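Long-range contacts in ecdysteroid-phosphate phosphatase (Bombyx mori, PDB 3C7T), which hydrolyses phosphorylated ecdysteroids, ecdysone 22-phosphate above all, to the active hormones, and also dephosphorylates phosphotyrosine in proteins: residues 14-19 and 59-64; 43-48 and 131-136; 84-89 and 111-116; 194-199 and 227-232. One frame throughout, in Å; residues are numbered along the deposited sequence.

Contact 1: residues 14-19 and 59-64; sequences ERVDLT and PLTRLG. With WO4 (tungstate(VI)ion), chain E.
The hydroxyl of Thr-61 donates to the carboxylate of Glu-14 over a short 2.6 Å from OG1 to OE1, meeting the anti lone pair of that oxygen. The same hydroxyl accepts from Gly-64 N at 2.9 Å from OG1, the capping bond of an N-cap at the start of helix 62-77, so OG1 is used in both senses. Glu-14 reaches it with CG anti to its own backbone N (chi1 180°) and the next bond extended, crossing Thr-61 at about a right angle; Asn-39 also donates to OE1, while OE2 accepts from Ser-251 of the second subunit. Backbone bonds on both sides of the Arg-15/Leu-60 bridge tie the two segments together: Thr-61 N to Glu-14 O (3.1 Å) and Val-16 N to Pro-59 O, nearly straight at 172°. In this histidine phosphatase domain the loop so fixed follows the phosphohistidine-forming His-12 and carries Arg-15 into the tungstate pocket. Arg-15 NH1 donates to tungstate O3 at 2.7 Å, in the guanidinium plane, while NE and NH2 grip the two carboxylate oxygens of Asp-17 side-on, fixing the rotation of the group. Apolar contacts lie beyond: Val-16 CG2 rests 4.0 Å from Pro-59 CB, and the methyl CG2 of Thr-61 lies 3.7 Å from Val-16 CA. Trp-23 of helix 23-27 packs on both Val-16 and Pro-59.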
# COMPACT_ATOMS: atom_id res chain seq x y z
N GLU A 14 9.18 1.00 0.43
CA GLU A 14 9.19 1.96 -0.69
C GLU A 14 9.70 3.34 -0.29
O GLU A 14 9.23 3.91 0.70
CB GLU A 14 7.77 2.09 -1.26
CG GLU A 14 7.65 3.06 -2.44
CD GLU A 14 6.24 3.15 -3.00
OE1 GLU A 14 5.36 3.80 -2.38
OE2 GLU A 14 6.03 2.58 -4.10
N ARG A 15 10.64 3.88 -1.07
CA ARG A 15 11.27 5.18 -0.75
C ARG A 15 10.56 6.36 -1.42
O ARG A 15 10.22 6.28 -2.62
CB ARG A 15 12.73 5.16 -1.27
CG ARG A 15 13.65 4.31 -0.42
CD ARG A 15 14.95 4.07 -1.14
NE ARG A 15 15.75 5.28 -1.38
CZ ARG A 15 17.06 5.27 -1.65
NH1 ARG A 15 17.72 4.12 -1.72
NH2 ARG A 15 17.73 6.41 -1.84
N VAL A 16 10.41 7.47 -0.70
CA VAL A 16 9.85 8.67 -1.33
C VAL A 16 10.70 9.10 -2.55
O VAL A 16 10.18 9.39 -3.61
CB VAL A 16 9.74 9.87 -0.34
CG1 VAL A 16 9.36 11.15 -1.09
CG2 VAL A 16 8.70 9.56 0.76
N ASP A 17 12.02 9.18 -2.37
CA ASP A 17 12.91 9.74 -3.43
C ASP A 17 12.93 8.90 -4.72
O ASP A 17 13.21 9.44 -5.80
CB ASP A 17 14.32 10.03 -2.88
CG ASP A 17 15.09 8.78 -2.49
OD1 ASP A 17 14.54 7.66 -2.43
OD2 ASP A 17 16.30 8.91 -2.17
N LEU A 18 12.59 7.62 -4.62
CA LEU A 18 12.56 6.77 -5.82
C LEU A 18 11.18 6.70 -6.46
O LEU A 18 11.04 6.23 -7.61
CB LEU A 18 13.04 5.34 -5.50
CG LEU A 18 14.49 5.21 -4.99
CD1 LEU A 18 14.93 3.73 -4.85
CD2 LEU A 18 15.46 6.02 -5.88
N THR A 19 10.17 7.14 -5.72
CA THR A 19 8.79 7.12 -6.18
C THR A 19 8.38 8.44 -6.83
O THR A 19 7.53 8.44 -7.73
CB THR A 19 7.85 6.83 -4.98
OG1 THR A 19 8.21 5.57 -4.42
CG2 THR A 19 6.37 6.81 -5.40
N PRO A 59 12.41 9.76 3.51
CA PRO A 59 11.41 9.00 4.28
C PRO A 59 10.89 7.82 3.45
O PRO A 59 11.09 7.79 2.23
CB PRO A 59 10.26 10.00 4.42
CG PRO A 59 10.82 11.34 4.10
CD PRO A 59 11.91 11.08 3.10
N LEU A 60 10.20 6.89 4.11
CA LEU A 60 9.32 5.96 3.37
C LEU A 60 8.07 6.67 2.91
O LEU A 60 7.63 7.61 3.55
CB LEU A 60 8.86 4.82 4.28
CG LEU A 60 9.86 3.86 4.92
CD1 LEU A 60 9.08 2.86 5.77
CD2 LEU A 60 10.68 3.14 3.81
N THR A 61 7.48 6.17 1.82
CA THR A 61 6.13 6.56 1.40
C THR A 61 5.14 5.93 2.39
O THR A 61 5.54 5.08 3.21
CB THR A 61 5.82 6.00 0.01
OG1 THR A 61 5.97 4.58 0.04
CG2 THR A 61 6.81 6.61 -1.02
N ARG A 62 3.87 6.33 2.29
CA ARG A 62 2.79 5.66 3.04
C ARG A 62 2.79 4.16 2.73
O ARG A 62 2.67 3.34 3.65
CB ARG A 62 1.42 6.30 2.76
CG ARG A 62 1.24 7.75 3.29
CD ARG A 62 1.34 7.86 4.81
NE ARG A 62 0.32 7.05 5.50
CZ ARG A 62 -0.92 7.45 5.77
NH1 ARG A 62 -1.35 8.63 5.38
NH2 ARG A 62 -1.76 6.62 6.40
N LEU A 63 2.95 3.82 1.46
CA LEU A 63 2.98 2.42 1.05
C LEU A 63 4.17 1.72 1.71
O LEU A 63 4.07 0.58 2.11
CB LEU A 63 3.10 2.31 -0.47
CG LEU A 63 3.20 0.88 -1.01
CD1 LEU A 63 2.17 -0.06 -0.34
CD2 LEU A 63 3.09 0.89 -2.52
N GLY A 64 5.30 2.41 1.80
CA GLY A 64 6.50 1.80 2.41
C GLY A 64 6.29 1.40 3.86
O GLY A 64 6.69 0.32 4.28
W WO4 E . 18.22 0.55 -0.67
O1 WO4 E . 18.06 -1.37 -0.43
O2 WO4 E . 19.86 0.56 -1.79
O3 WO4 E . 16.95 1.53 -1.84
O4 WO4 E . 18.78 1.60 0.89

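Contact 2: residues 43-48 and 131-136; sequences KLAHRA and DFMTPI
Asp-131 OD1 is gripped twice: Arg-47 NH2 forms a salt bridge to it at 2.8 Å, and a water donates to it at 2.5 Å. The same water accepts from Arg-47 NE at 2.9 Å, closing a ring between guanidinium and carboxylate. The two flat groups are turned 71° apart, and NH2 meets OD1 from above the carboxylate plane, 45° out of it. A second, weak and well-bent bond joins Arg-47 NH2 to the backbone O of Asp-131, and Asp-57 supplies a further carboxylate to NH2. One face of the guanidinium is covered by Met-133, whose CG lies 3.5 Å from Arg-47 CZ, over the centre of the group. Arg-47 reaches this place with CG between its backbone N and carbonyl carbon (chi1 63°) and a bend at chi3. Beyond it, Met-133 turns its methyl CE back toward residues 45-47, 3.8 Å from His-46 O and near the CB of Ala-45. A leucine in place of Arg-47 would probably leave Asp-131 without its ionic mate and Met-133 CG without the flat surface it covers. Tyr-54 of helix 50-56 makes a cation-pi contact with Arg-47 and packs on Met-133. Within the histidine phosphatase domain, a salt bridge with Met-133 over its guanidinium thus joins the loop before helix 50-56 to the one leading into helix 135-140, whose N-cap is Thr-134.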
# COMPACT_ATOMS: atom_id res chain seq x y z
N LYS A 43 3.26 14.36 7.71
CA LYS A 43 4.07 15.47 8.21
C LYS A 43 5.49 14.96 8.28
O LYS A 43 5.73 13.75 8.27
CB LYS A 43 3.59 15.89 9.62
CG LYS A 43 3.89 14.87 10.72
CD LYS A 43 3.41 15.36 12.09
CE LYS A 43 4.41 16.34 12.70
NZ LYS A 43 3.93 16.91 14.01
N LEU A 44 6.44 15.88 8.34
CA LEU A 44 7.84 15.53 8.49
C LEU A 44 8.33 16.05 9.83
O LEU A 44 8.16 17.22 10.14
CB LEU A 44 8.67 16.13 7.36
CG LEU A 44 8.32 15.63 5.95
CD1 LEU A 44 9.11 16.39 4.90
CD2 LEU A 44 8.58 14.15 5.83
N ALA A 45 8.92 15.17 10.63
CA ALA A 45 9.46 15.55 11.92
C ALA A 45 10.62 16.50 11.75
O ALA A 45 11.34 16.44 10.75
CB ALA A 45 9.93 14.31 12.68
N HIS A 46 10.81 17.37 12.74
CA HIS A 46 11.96 18.24 12.72
C HIS A 46 13.26 17.42 12.73
O HIS A 46 13.38 16.39 13.41
CB HIS A 46 11.92 19.19 13.93
CG HIS A 46 13.21 19.92 14.14
ND1 HIS A 46 13.61 20.96 13.32
CD2 HIS A 46 14.19 19.76 15.06
CE1 HIS A 46 14.78 21.41 13.74
NE2 HIS A 46 15.15 20.71 14.79
N ARG A 47 14.24 17.87 11.95
CA ARG A 47 15.58 17.31 12.02
C ARG A 47 16.57 18.45 11.84
O ARG A 47 16.25 19.45 11.20
CB ARG A 47 15.79 16.23 10.96
CG ARG A 47 15.68 16.72 9.52
CD ARG A 47 15.76 15.54 8.54
NE ARG A 47 17.07 14.89 8.53
CZ ARG A 47 17.30 13.71 7.96
NH1 ARG A 47 16.30 13.04 7.42
NH2 ARG A 47 18.52 13.18 7.98
N ALA A 48 17.76 18.28 12.39
CA ALA A 48 18.76 19.36 12.36
C ALA A 48 19.08 19.83 10.95
O ALA A 48 19.30 21.02 10.74
CB ALA A 48 20.03 18.91 13.07
N ASP A 131 23.42 12.27 6.04
CA ASP A 131 22.75 13.08 7.04
C ASP A 131 21.79 12.14 7.76
O ASP A 131 20.79 11.70 7.19
CB ASP A 131 21.99 14.24 6.35
CG ASP A 131 21.43 15.27 7.34
OD1 ASP A 131 20.77 14.86 8.33
OD2 ASP A 131 21.63 16.48 7.12
N PHE A 132 22.14 11.79 9.01
CA PHE A 132 21.31 10.88 9.82
C PHE A 132 20.56 11.64 10.90
O PHE A 132 21.10 12.60 11.48
CB PHE A 132 22.15 9.77 10.47
CG PHE A 132 22.82 8.86 9.47
CD1 PHE A 132 22.10 8.31 8.42
CD2 PHE A 132 24.16 8.55 9.59
CE1 PHE A 132 22.72 7.47 7.50
CE2 PHE A 132 24.79 7.70 8.67
CZ PHE A 132 24.06 7.17 7.63
N MET A 133 19.33 11.22 11.18
CA MET A 133 18.61 11.78 12.32
C MET A 133 19.13 11.12 13.58
O MET A 133 19.43 9.93 13.59
CB MET A 133 17.09 11.62 12.20
CG MET A 133 16.45 12.53 11.13
SD MET A 133 14.70 12.19 10.77
CE MET A 133 13.90 12.77 12.27
N THR A 134 19.26 11.90 14.65
CA THR A 134 19.77 11.38 15.91
C THR A 134 18.70 10.51 16.55
O THR A 134 17.52 10.72 16.28
CB THR A 134 20.12 12.54 16.87
OG1 THR A 134 18.94 13.32 17.12
CG2 THR A 134 21.18 13.44 16.26
N PRO A 135 19.10 9.53 17.39
CA PRO A 135 18.13 8.81 18.24
C PRO A 135 17.13 9.73 18.94
O PRO A 135 15.94 9.43 18.96
CB PRO A 135 19.03 8.07 19.23
CG PRO A 135 20.28 7.79 18.42
CD PRO A 135 20.47 8.99 17.54
N ILE A 136 17.57 10.86 19.51
CA ILE A 136 16.59 11.80 20.07
C ILE A 136 15.60 12.39 19.04
O ILE A 136 14.40 12.47 19.33
CB ILE A 136 17.25 12.92 20.95
CG1 ILE A 136 16.18 13.93 21.40
CG2 ILE A 136 18.39 13.59 20.21
CD1 ILE A 136 16.54 14.73 22.65
O HOH W 1 19.26 15.96 10.05

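Contact 3: residues 84-89 and 111-116; sequences HVYASP and KIKVEP
Ala-87 CB and Ile-112 CG2 meet at 3.8 Å on the sheet face that also carries Val-85 and Val-114. Ile-112 places CG2 there by setting it anti to the backbone N, with CG1 at a chi1 of -58°. Farther along, Val-114 CG1 packs 3.6 Å from Pro-89 CB, and the ring of Pro-89 continues onto Pro-116. Helix 91-104 covers this face, with Ala-97, Gln-98 and Leu-101 against Ile-112. Strands 84-87 and 112-114, running in the same sense with axes 37° apart, are joined through that helix: a beta-alpha-beta crossover at one end of the domain's mixed sheet. Three backbone bonds pair the strands: Lys-113 N to Val-85 O, Ala-87 N to Lys-113 O, and Glu-115 N to Ala-87 O, the last 2.8 Å long and almost straight at 176°. Lys-113 thus uses both its N and its O on strand 84-87, as parallel pairing requires.

On the other face the aliphatic part of Lys-113 runs obliquely past the ring of Tyr-86, with CD 3.7 Å from CE2. Replacing the tyrosine by a serine would probably open a gap beside Lys-113 CD and leave that part of the chain less restrained. At the polar margin, Lys-113 NZ donates to a water 3.0 Å away, which also accepts from Val-85 N and donates to Lys-111 O; Asp-146 is a distant, weak ionic partner of NZ. Where strand 84-87 ends, Ser-88 OG is hydrogen-bonded to His-192 NE2, a second-shell link to a histidine that also bonds tungstate through ND1.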
# COMPACT_ATOMS: atom_id res chain seq x y z
N HIS A 84 14.91 -8.65 19.45
CA HIS A 84 16.12 -7.86 19.19
C HIS A 84 16.05 -7.30 17.78
O HIS A 84 16.11 -8.06 16.81
CB HIS A 84 17.36 -8.73 19.38
CG HIS A 84 17.39 -9.46 20.68
ND1 HIS A 84 17.15 -10.81 20.78
CD2 HIS A 84 17.59 -9.02 21.95
CE1 HIS A 84 17.24 -11.18 22.05
NE2 HIS A 84 17.51 -10.11 22.78
N VAL A 85 15.92 -5.98 17.69
CA VAL A 85 15.67 -5.28 16.43
C VAL A 85 16.80 -4.28 16.19
O VAL A 85 17.03 -3.38 17.01
CB VAL A 85 14.29 -4.57 16.44
CG1 VAL A 85 14.06 -3.80 15.14
CG2 VAL A 85 13.16 -5.58 16.67
N TYR A 86 17.51 -4.49 15.09
CA TYR A 86 18.64 -3.63 14.69
C TYR A 86 18.31 -3.00 13.34
O TYR A 86 17.83 -3.69 12.44
CB TYR A 86 19.93 -4.45 14.59
CG TYR A 86 20.30 -5.15 15.88
CD1 TYR A 86 19.72 -6.37 16.21
CD2 TYR A 86 21.21 -4.58 16.78
CE1 TYR A 86 20.04 -7.02 17.42
CE2 TYR A 86 21.55 -5.22 17.99
CZ TYR A 86 20.95 -6.44 18.29
OH TYR A 86 21.25 -7.09 19.46
N ALA A 87 18.56 -1.70 13.21
CA ALA A 87 18.26 -0.98 11.97
C ALA A 87 19.44 -0.14 11.53
O ALA A 87 20.12 0.48 12.36
CB ALA A 87 17.05 -0.12 12.14
N SER A 88 19.68 -0.12 10.22
CA SER A 88 20.62 0.82 9.63
C SER A 88 20.19 2.23 10.03
O SER A 88 19.01 2.45 10.25
CB SER A 88 20.57 0.68 8.11
OG SER A 88 21.09 1.82 7.49
N PRO A 89 21.13 3.18 10.17
CA PRO A 89 20.72 4.51 10.62
C PRO A 89 19.99 5.36 9.56
O PRO A 89 19.52 6.46 9.90
CB PRO A 89 22.06 5.15 11.05
CG PRO A 89 23.07 4.47 10.21
CD PRO A 89 22.59 3.07 10.00
N LYS A 111 12.68 -2.26 21.43
CA LYS A 111 13.18 -0.99 20.94
C LYS A 111 14.01 -1.18 19.69
O LYS A 111 14.64 -2.23 19.50
CB LYS A 111 14.05 -0.32 22.01
CG LYS A 111 13.37 -0.03 23.34
CD LYS A 111 12.53 1.22 23.28
CE LYS A 111 12.07 1.63 24.65
NZ LYS A 111 10.88 2.52 24.55
N ILE A 112 14.02 -0.15 18.85
CA ILE A 112 14.85 -0.16 17.65
C ILE A 112 16.27 0.28 17.99
O ILE A 112 16.48 1.41 18.46
CB ILE A 112 14.29 0.77 16.56
CG1 ILE A 112 12.85 0.36 16.20
CG2 ILE A 112 15.18 0.72 15.30
CD1 ILE A 112 12.09 1.43 15.49
N LYS A 113 17.23 -0.61 17.76
CA LYS A 113 18.64 -0.33 18.01
C LYS A 113 19.30 0.13 16.72
O LYS A 113 19.49 -0.67 15.80
CB LYS A 113 19.33 -1.59 18.54
CG LYS A 113 18.75 -2.11 19.88
CD LYS A 113 19.51 -3.33 20.38
CE LYS A 113 18.58 -4.33 21.09
NZ LYS A 113 17.66 -3.66 22.06
N VAL A 114 19.66 1.41 16.66
CA VAL A 114 20.20 2.01 15.44
C VAL A 114 21.68 1.68 15.39
O VAL A 114 22.47 2.08 16.26
CB VAL A 114 19.91 3.53 15.38
CG1 VAL A 114 20.70 4.21 14.25
CG2 VAL A 114 18.42 3.78 15.22
N GLU A 115 22.05 0.90 14.37
CA GLU A 115 23.37 0.31 14.25
C GLU A 115 24.02 0.77 12.94
O GLU A 115 23.65 0.31 11.86
CB GLU A 115 23.24 -1.21 14.26
CG GLU A 115 24.57 -1.93 14.11
CD GLU A 115 25.63 -1.36 15.04
OE1 GLU A 115 25.45 -1.44 16.29
OE2 GLU A 115 26.63 -0.82 14.53
N PRO A 116 24.97 1.71 13.02
CA PRO A 116 25.68 2.14 11.81
C PRO A 116 26.43 1.01 11.09
O PRO A 116 26.72 1.10 9.89
CB PRO A 116 26.63 3.23 12.32
CG PRO A 116 25.96 3.71 13.60
CD PRO A 116 25.39 2.48 14.21
O HOH W 2 15.55 -4.63 20.20

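Contact 4: residues 194-199 and 227-232; sequences ITLDQM and YCALGA
Leu-196 has the most surface buried here, pressing its branched end on the backbone of residues 229-231. Its methyl CD2 lies 3.8 Å from Gly-231 N and equally far from Ala-229 O, while CD1 approaches that same carbonyl oxygen at 3.9 Å. The CB of Ala-229 completes the seat, 4.1 Å from Leu-196 CD2. One helical turn later Met-199 touches with its terminal methyl, CE standing 3.9 Å from Gly-231 C. Its CG is anti to the backbone N (chi1 170°), and the bend at chi3 (66°) directs CE at the strand. Gly-231 faces both side chains, Leu-196 at its N and Met-199 at its C; a CB modelled on it would come within a tight 3.4 Å of Leu-196 CG, so its lack of a side chain permits the close approach. No hydrogen bond crosses the interface, which is wholly van der Waals. The short segments of helix 193-204 and strand 230-235 run almost parallel, 3° apart, with their axes 8.7 Å from each other, a helix laid on a sheet. Strand 5-11 is the next strand beneath the helix: Ala-9 touches both Leu-196 and Met-199, and its backbone bonds to Gly-231. Phe-256 of the second subunit packs on Leu-196 and Ala-229, while helix 162-179 covers Thr-195 and Gln-198.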
# COMPACT_ATOMS: atom_id res chain seq x y z
N ILE A 194 21.35 -5.26 0.20
CA ILE A 194 22.56 -6.05 0.47
C ILE A 194 22.55 -6.74 1.86
O ILE A 194 23.26 -7.74 2.09
CB ILE A 194 23.82 -5.13 0.29
CG1 ILE A 194 25.13 -5.93 0.24
CG2 ILE A 194 23.86 -4.03 1.35
CD1 ILE A 194 25.18 -6.99 -0.81
N THR A 195 21.72 -6.23 2.77
CA THR A 195 21.64 -6.72 4.15
C THR A 195 21.31 -8.21 4.23
O THR A 195 21.84 -8.94 5.10
CB THR A 195 20.62 -5.90 4.97
OG1 THR A 195 21.04 -4.54 4.97
CG2 THR A 195 20.50 -6.42 6.44
N LEU A 196 20.45 -8.67 3.31
CA LEU A 196 20.06 -10.07 3.27
C LEU A 196 21.26 -10.98 2.99
O LEU A 196 21.50 -11.93 3.75
CB LEU A 196 18.92 -10.32 2.26
CG LEU A 196 17.51 -9.95 2.74
CD1 LEU A 196 17.31 -8.45 3.00
CD2 LEU A 196 16.47 -10.43 1.71
N ASP A 197 22.02 -10.67 1.94
CA ASP A 197 23.29 -11.38 1.67
C ASP A 197 24.35 -11.20 2.77
O ASP A 197 25.12 -12.13 3.06
CB ASP A 197 23.87 -10.98 0.31
CG ASP A 197 23.29 -11.80 -0.84
OD1 ASP A 197 22.44 -12.69 -0.60
OD2 ASP A 197 23.71 -11.56 -2.00
N GLN A 198 24.40 -10.03 3.40
CA GLN A 198 25.31 -9.82 4.54
C GLN A 198 24.99 -10.73 5.73
O GLN A 198 25.89 -11.30 6.40
CB GLN A 198 25.29 -8.36 5.00
CG GLN A 198 25.97 -7.41 4.05
CD GLN A 198 25.91 -6.01 4.57
OE1 GLN A 198 24.86 -5.36 4.49
NE2 GLN A 198 27.01 -5.54 5.11
N MET A 199 23.70 -10.90 6.00
CA MET A 199 23.27 -11.76 7.10
C MET A 199 23.65 -13.21 6.87
O MET A 199 24.17 -13.87 7.78
CB MET A 199 21.76 -11.66 7.35
CG MET A 199 21.27 -12.72 8.31
SD MET A 199 19.49 -12.97 8.37
CE MET A 199 19.12 -13.63 6.75
N TYR A 227 11.34 -4.33 -2.30
CA TYR A 227 11.10 -3.61 -1.05
C TYR A 227 10.53 -4.56 -0.01
O TYR A 227 9.66 -5.38 -0.33
CB TYR A 227 10.10 -2.51 -1.28
CG TYR A 227 10.57 -1.31 -2.09
CD1 TYR A 227 11.75 -0.63 -1.75
CD2 TYR A 227 9.77 -0.79 -3.11
CE1 TYR A 227 12.13 0.52 -2.44
CE2 TYR A 227 10.15 0.37 -3.82
CZ TYR A 227 11.35 1.01 -3.47
OH TYR A 227 11.73 2.16 -4.13
N CYS A 228 11.02 -4.44 1.23
CA CYS A 228 10.65 -5.34 2.33
C CYS A 228 10.80 -6.84 2.00
O CYS A 228 10.12 -7.66 2.57
CB CYS A 228 9.24 -5.01 2.84
SG CYS A 228 9.17 -3.41 3.73
N ALA A 229 11.71 -7.18 1.09
CA ALA A 229 12.15 -8.58 0.92
C ALA A 229 12.67 -9.09 2.27
O ALA A 229 13.44 -8.42 2.95
CB ALA A 229 13.20 -8.69 -0.11
N LEU A 230 12.22 -10.29 2.63
CA LEU A 230 12.53 -10.87 3.93
C LEU A 230 13.34 -12.14 3.73
O LEU A 230 12.96 -13.05 2.98
CB LEU A 230 11.23 -11.19 4.69
CG LEU A 230 11.38 -11.81 6.08
CD1 LEU A 230 11.97 -10.84 7.12
CD2 LEU A 230 10.04 -12.37 6.57
N GLY A 231 14.49 -12.16 4.39
CA GLY A 231 15.35 -13.33 4.41
C GLY A 231 15.34 -13.93 5.80
O GLY A 231 15.18 -13.20 6.80
N ALA A 232 15.51 -15.26 5.85
CA ALA A 232 15.48 -16.00 7.12
C ALA A 232 16.59 -17.05 7.29
O ALA A 232 16.94 -17.79 6.35
CB ALA A 232 14.11 -16.68 7.31

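Contacts 1, 3 and 4 are buried, whereas contact 2, farthest from the centre of the chain, is partly exposed and relies on an ion pair and a water. Contacts 3 and 4 belong to the same mixed sheet: the former is strand pairing at one end, the latter a helix-on-strand interface with no hydrogen bond across it, nearer the other. Contact 1 combines backbone bridging with polar side chains and alone includes an arginine bound to tungstate. It meets contact 4 through Tyr-227, and both touch the second subunit. Contact 2 adjoins contact 1 through Leu-44 and Pro-59, and contact 3 through Phe-132 and Pro-89, but lies about 25 Å from contact 4, centre to centre.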